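Local coordinates for putative metal-dependent hydrolase (Bacillus subtilis, PDB 6KNS), which is a metallo-beta-lactamase fold protein that binds two zinc ions and calcium, and is probably a hydrolase related to short-form tRNA 3'-processing endoribonucleases, at residues 18-30 with 39-53. Numbering follows the deposited sequence.
Sequences FPAANEATSGYLF and VDCGSAVLSKLFGYV
Chi1 of Thr-25, at 72°, places OG1 between its own backbone N and carbonyl carbon, where Ser-43 N can reach it; in Lys-48 a bend at chi4 turns NZ onto Asn-22. These groups lie in the loops and the helix that continue from the antiparallel strands 27-32 and 35-39 of the metallo-beta-lactamase fold, a worked example of how the pairing of two strands runs on into the loops beyond it, with a helix packed against one side. Tyr-28 and Val-39 form the regular part, a hydrogen-bonded pair in which the Val-39 N-H points almost straight at Tyr-28 O. CG2 of Val-39 also meets CD1 of Phe-30 at 3.6 Å. Past Gly-27 the ladder gives way to loop, yet Gly-42 N still reaches Ser-26 O at 2.9 Å. Thr-25 then grips Ser-43 twice: its N-H goes to Ser-43 O, in the carbonyl plane, while OG1 accepts from Ser-43 N at 2.8 Å. The same OG1 ties the loop to the backbone carbonyl of Asp-69, whose side chain binds zinc; nearby, Asp-40 holds the zinc ligand His-70 through OD2. From helix 45-49, Val-45 sets CG2 against the Thr-25 and Ser-26 carbonyls, and CD2 of Leu-29 lies 4.0 Å from both Leu-49 CD1 and Val-53 CG1, the two leucines crossing at about a right angle. Ser-43 OG is hydrogen-bonded to Asp-73 of the second subunit, placing the loop at the dimer interface. Farther along, Lys-48 NZ donates to Asn-22 O at 2.8 Å from 39° above the carbonyl plane.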
loop_
_atom_site.group_PDB
_atom_site.type_symbol
_atom_site.label_atom_id
_atom_site.label_comp_id
_atom_site.label_asym_id
_atom_site.label_seq_id
_atom_site.Cartn_x
_atom_site.Cartn_y
_atom_site.Cartn_z
ATOM N N PHE A 18 -5.013 5.995 6.838
ATOM C CA PHE A 18 -4.784 6.030 5.396
ATOM C C PHE A 18 -3.752 7.144 5.143
ATOM O O PHE A 18 -3.578 8.015 5.959
ATOM C CB PHE A 18 -6.082 6.348 4.644
ATOM C CG PHE A 18 -6.646 7.733 4.954
ATOM C CD1 PHE A 18 -7.452 7.937 6.047
ATOM C CD2 PHE A 18 -6.391 8.825 4.130
ATOM C CE1 PHE A 18 -7.970 9.193 6.318
ATOM C CE2 PHE A 18 -6.918 10.081 4.410
ATOM C CZ PHE A 18 -7.713 10.255 5.501
ATOM N N PRO A 19 -3.056 7.096 4.026
ATOM C CA PRO A 19 -1.970 8.046 3.826
ATOM C C PRO A 19 -2.485 9.407 3.381
ATOM O O PRO A 19 -3.395 9.491 2.554
ATOM C CB PRO A 19 -1.173 7.402 2.689
ATOM C CG PRO A 19 -2.245 6.686 1.902
ATOM C CD PRO A 19 -3.110 6.091 2.949
ATOM N N ALA A 20 -1.924 10.468 3.946
ATOM C CA ALA A 20 -1.989 11.783 3.322
ATOM C C ALA A 20 -1.253 11.684 1.978
ATOM O O ALA A 20 -0.477 10.731 1.744
ATOM C CB ALA A 20 -1.293 12.861 4.236
ATOM N N ALA A 21 -1.500 12.661 1.114
ATOM C CA ALA A 21 -0.838 12.773 -0.168
ATOM C C ALA A 21 0.700 12.635 -0.055
ATOM O O ALA A 21 1.372 13.337 0.710
ATOM C CB ALA A 21 -1.243 14.113 -0.876
ATOM N N ASN A 22 1.229 11.664 -0.790
ATOM C CA ASN A 22 2.665 11.392 -0.877
ATOM C C ASN A 22 3.300 10.971 0.458
ATOM O O ASN A 22 4.533 10.966 0.601
ATOM C CB ASN A 22 3.400 12.570 -1.501
ATOM C CG ASN A 22 2.928 12.848 -2.935
ATOM O OD1 ASN A 22 2.964 11.970 -3.803
ATOM N ND2 ASN A 22 2.457 14.056 -3.171
ATOM N N GLU A 23 2.452 10.574 1.404
ATOM C CA GLU A 23 2.933 10.058 2.678
ATOM C C GLU A 23 2.545 8.596 2.856
ATOM O O GLU A 23 2.187 7.911 1.876
ATOM C CB GLU A 23 2.410 10.893 3.834
ATOM C CG GLU A 23 2.766 12.386 3.698
ATOM C CD GLU A 23 4.281 12.672 3.691
ATOM O OE1 GLU A 23 5.095 11.844 4.192
ATOM O OE2 GLU A 23 4.646 13.744 3.142
ATOM N N ALA A 24 2.690 8.113 4.090
ATOM C CA ALA A 24 2.498 6.701 4.408
ATOM C C ALA A 24 1.785 6.490 5.731
ATOM O O ALA A 24 1.694 7.415 6.556
ATOM C CB ALA A 24 3.847 5.934 4.370
ATOM N N THR A 25 1.265 5.279 5.946
ATOM C CA THR A 25 0.703 4.920 7.267
ATOM C C THR A 25 1.760 4.085 8.015
ATOM O O THR A 25 2.910 4.023 7.568
ATOM C CB THR A 25 -0.662 4.249 7.184
ATOM O OG1 THR A 25 -0.552 2.913 6.674
ATOM C CG2 THR A 25 -1.620 5.046 6.278
ATOM N N SER A 26 1.406 3.514 9.172
ATOM C CA SER A 26 2.386 2.963 10.083
ATOM C C SER A 26 3.439 2.008 9.502
ATOM O O SER A 26 3.128 0.987 8.923
ATOM C CB SER A 26 1.702 2.281 11.250
ATOM O OG SER A 26 0.911 3.204 11.989
ATOM N N GLY A 27 4.693 2.369 9.738
ATOM C CA GLY A 27 5.866 1.566 9.422
ATOM C C GLY A 27 7.108 2.186 10.053
ATOM O O GLY A 27 7.381 3.390 9.870
ATOM N N TYR A 28 7.849 1.385 10.823
ATOM C CA TYR A 28 9.060 1.872 11.534
ATOM C C TYR A 28 10.226 0.919 11.312
ATOM O O TYR A 28 10.100 -0.290 11.548
ATOM C CB TYR A 28 8.778 2.023 13.018
ATOM C CG TYR A 28 7.572 2.863 13.217
ATOM C CD1 TYR A 28 7.684 4.230 13.348
ATOM C CD2 TYR A 28 6.304 2.305 13.204
ATOM C CE1 TYR A 28 6.561 5.032 13.485
ATOM C CE2 TYR A 28 5.183 3.094 13.344
ATOM C CZ TYR A 28 5.326 4.466 13.490
ATOM O OH TYR A 28 4.228 5.249 13.624
ATOM N N LEU A 29 11.364 1.466 10.881
ATOM C CA LEU A 29 12.523 0.656 10.582
ATOM C C LEU A 29 13.486 0.718 11.761
ATOM O O LEU A 29 14.010 1.784 12.080
ATOM C CB LEU A 29 13.199 1.152 9.312
ATOM C CG LEU A 29 14.591 0.602 8.952
ATOM C CD1 LEU A 29 14.602 -0.892 8.704
ATOM C CD2 LEU A 29 15.080 1.308 7.716
ATOM N N PHE A 30 13.725 -0.442 12.381
ATOM C CA PHE A 30 14.682 -0.566 13.465
ATOM C C PHE A 30 15.921 -1.274 12.971
ATOM O O PHE A 30 15.831 -2.354 12.429
ATOM C CB PHE A 30 14.077 -1.378 14.599
ATOM C CG PHE A 30 13.051 -0.636 15.409
ATOM C CD1 PHE A 30 11.841 -0.301 14.867
ATOM C CD2 PHE A 30 13.320 -0.286 16.731
ATOM C CE1 PHE A 30 10.904 0.363 15.621
ATOM C CE2 PHE A 30 12.390 0.367 17.493
ATOM C CZ PHE A 30 11.189 0.705 16.949
ATOM N N VAL A 39 8.793 -2.724 11.779
ATOM C CA VAL A 39 7.706 -2.770 12.722
ATOM C C VAL A 39 6.504 -2.111 12.047
ATOM O O VAL A 39 6.493 -0.900 11.803
ATOM C CB VAL A 39 8.081 -2.058 14.030
ATOM C CG1 VAL A 39 6.873 -1.961 14.977
ATOM C CG2 VAL A 39 9.260 -2.771 14.706
ATOM N N ASP A 40 5.502 -2.945 11.747
ATOM C CA ASP A 40 4.312 -2.588 10.968
ATOM C C ASP A 40 4.651 -2.291 9.527
ATOM O O ASP A 40 5.791 -1.894 9.206
ATOM C CB ASP A 40 3.440 -1.490 11.646
ATOM C CG ASP A 40 2.710 -2.026 12.885
ATOM O OD1 ASP A 40 2.694 -3.261 13.080
ATOM O OD2 ASP A 40 2.172 -1.253 13.681
ATOM N N CYS A 41 3.647 -2.466 8.664
ATOM C CA CYS A 41 3.868 -2.492 7.231
ATOM C C CYS A 41 2.606 -2.000 6.492
ATOM O O CYS A 41 1.962 -2.719 5.729
ATOM C CB CYS A 41 4.227 -3.936 6.823
ATOM S SG CYS A 41 4.829 -4.095 5.127
ATOM N N GLY A 42 2.272 -0.747 6.727
ATOM C CA GLY A 42 1.034 -0.157 6.250
ATOM C C GLY A 42 1.110 0.385 4.834
ATOM O O GLY A 42 1.963 -0.040 4.036
ATOM N N SER A 43 0.215 1.329 4.529
ATOM C CA SER A 43 0.040 1.851 3.139
ATOM C C SER A 43 1.251 2.691 2.688
ATOM O O SER A 43 1.679 3.595 3.400
ATOM C CB SER A 43 -1.236 2.694 3.064
ATOM O OG SER A 43 -1.612 2.994 1.731
ATOM N N ALA A 44 1.791 2.383 1.506
ATOM C CA ALA A 44 2.950 3.063 0.944
ATOM C C ALA A 44 4.239 2.873 1.758
ATOM O O ALA A 44 5.256 3.530 1.474
ATOM C CB ALA A 44 2.676 4.591 0.697
ATOM N N VAL A 45 4.241 1.944 2.708
ATOM C CA VAL A 45 5.413 1.724 3.518
ATOM C C VAL A 45 6.506 1.030 2.725
ATOM O O VAL A 45 7.670 1.424 2.823
ATOM C CB VAL A 45 5.065 0.995 4.816
ATOM C CG1 VAL A 45 6.342 0.395 5.474
ATOM C CG2 VAL A 45 4.338 2.000 5.713
ATOM N N LEU A 46 6.159 0.043 1.903
ATOM C CA LEU A 46 7.203 -0.598 1.095
ATOM C C LEU A 46 7.870 0.360 0.151
ATOM O O LEU A 46 9.119 0.378 0.038
ATOM C CB LEU A 46 6.656 -1.748 0.262
ATOM C CG LEU A 46 6.581 -3.142 0.823
ATOM C CD1 LEU A 46 6.378 -4.197 -0.366
ATOM C CD2 LEU A 46 7.831 -3.446 1.663
ATOM N N SER A 47 7.061 1.170 -0.541
ATOM C CA SER A 47 7.601 2.167 -1.440
ATOM C C SER A 47 8.650 3.062 -0.756
ATOM O O SER A 47 9.741 3.325 -1.301
ATOM C CB SER A 47 6.483 3.025 -1.992
ATOM O OG SER A 47 6.955 3.989 -2.923
ATOM N N LYS A 48 8.323 3.538 0.424
ATOM C CA LYS A 48 9.220 4.422 1.162
ATOM C C LYS A 48 10.385 3.646 1.781
ATOM O O LYS A 48 11.519 4.117 1.743
ATOM C CB LYS A 48 8.444 5.215 2.213
ATOM C CG LYS A 48 7.464 6.181 1.543
ATOM C CD LYS A 48 7.212 7.417 2.352
ATOM C CE LYS A 48 6.155 8.321 1.690
ATOM N NZ LYS A 48 6.682 9.170 0.611
ATOM N N LEU A 49 10.101 2.464 2.319
ATOM C CA LEU A 49 11.127 1.608 2.888
ATOM C C LEU A 49 12.308 1.317 1.949
ATOM O O LEU A 49 13.480 1.404 2.366
ATOM C CB LEU A 49 10.549 0.295 3.376
ATOM C CG LEU A 49 11.573 -0.704 3.987
ATOM C CD1 LEU A 49 12.237 -0.114 5.238
ATOM C CD2 LEU A 49 10.924 -2.027 4.294
ATOM N N PHE A 50 12.011 1.001 0.686
ATOM C CA PHE A 50 13.066 0.586 -0.256
ATOM C C PHE A 50 14.040 1.687 -0.614
ATOM O O PHE A 50 15.040 1.440 -1.262
ATOM C CB PHE A 50 12.450 0.009 -1.523
ATOM C CG PHE A 50 11.693 -1.276 -1.298
ATOM C CD1 PHE A 50 11.961 -2.081 -0.200
ATOM C CD2 PHE A 50 10.769 -1.714 -2.220
ATOM C CE1 PHE A 50 11.332 -3.250 0.002
ATOM C CE2 PHE A 50 10.098 -2.920 -2.018
ATOM C CZ PHE A 50 10.396 -3.695 -0.920
ATOM N N GLY A 51 13.718 2.907 -0.226
ATOM C CA GLY A 51 14.637 4.000 -0.381
ATOM C C GLY A 51 15.697 3.982 0.700
ATOM O O GLY A 51 16.718 4.638 0.527
ATOM N N TYR A 52 15.449 3.250 1.805
ATOM C CA TYR A 52 16.426 3.059 2.878
ATOM C C TYR A 52 17.055 1.667 2.846
ATOM O O TYR A 52 18.222 1.521 3.121
ATOM C CB TYR A 52 15.787 3.320 4.235
ATOM C CG TYR A 52 15.150 4.689 4.343
ATOM C CD1 TYR A 52 15.879 5.790 4.793
ATOM C CD2 TYR A 52 13.827 4.886 4.006
ATOM C CE1 TYR A 52 15.295 7.070 4.894
ATOM C CE2 TYR A 52 13.229 6.153 4.092
ATOM C CZ TYR A 52 13.966 7.239 4.540
ATOM O OH TYR A 52 13.374 8.482 4.635
ATOM N N VAL A 53 16.288 0.640 2.508
ATOM C CA VAL A 53 16.757 -0.747 2.632
ATOM C C VAL A 53 16.033 -1.622 1.609
ATOM O O VAL A 53 14.805 -1.551 1.485
ATOM C CB VAL A 53 16.587 -1.294 4.080
ATOM C CG1 VAL A 53 15.204 -1.049 4.544
ATOM C CG2 VAL A 53 16.906 -2.807 4.174
#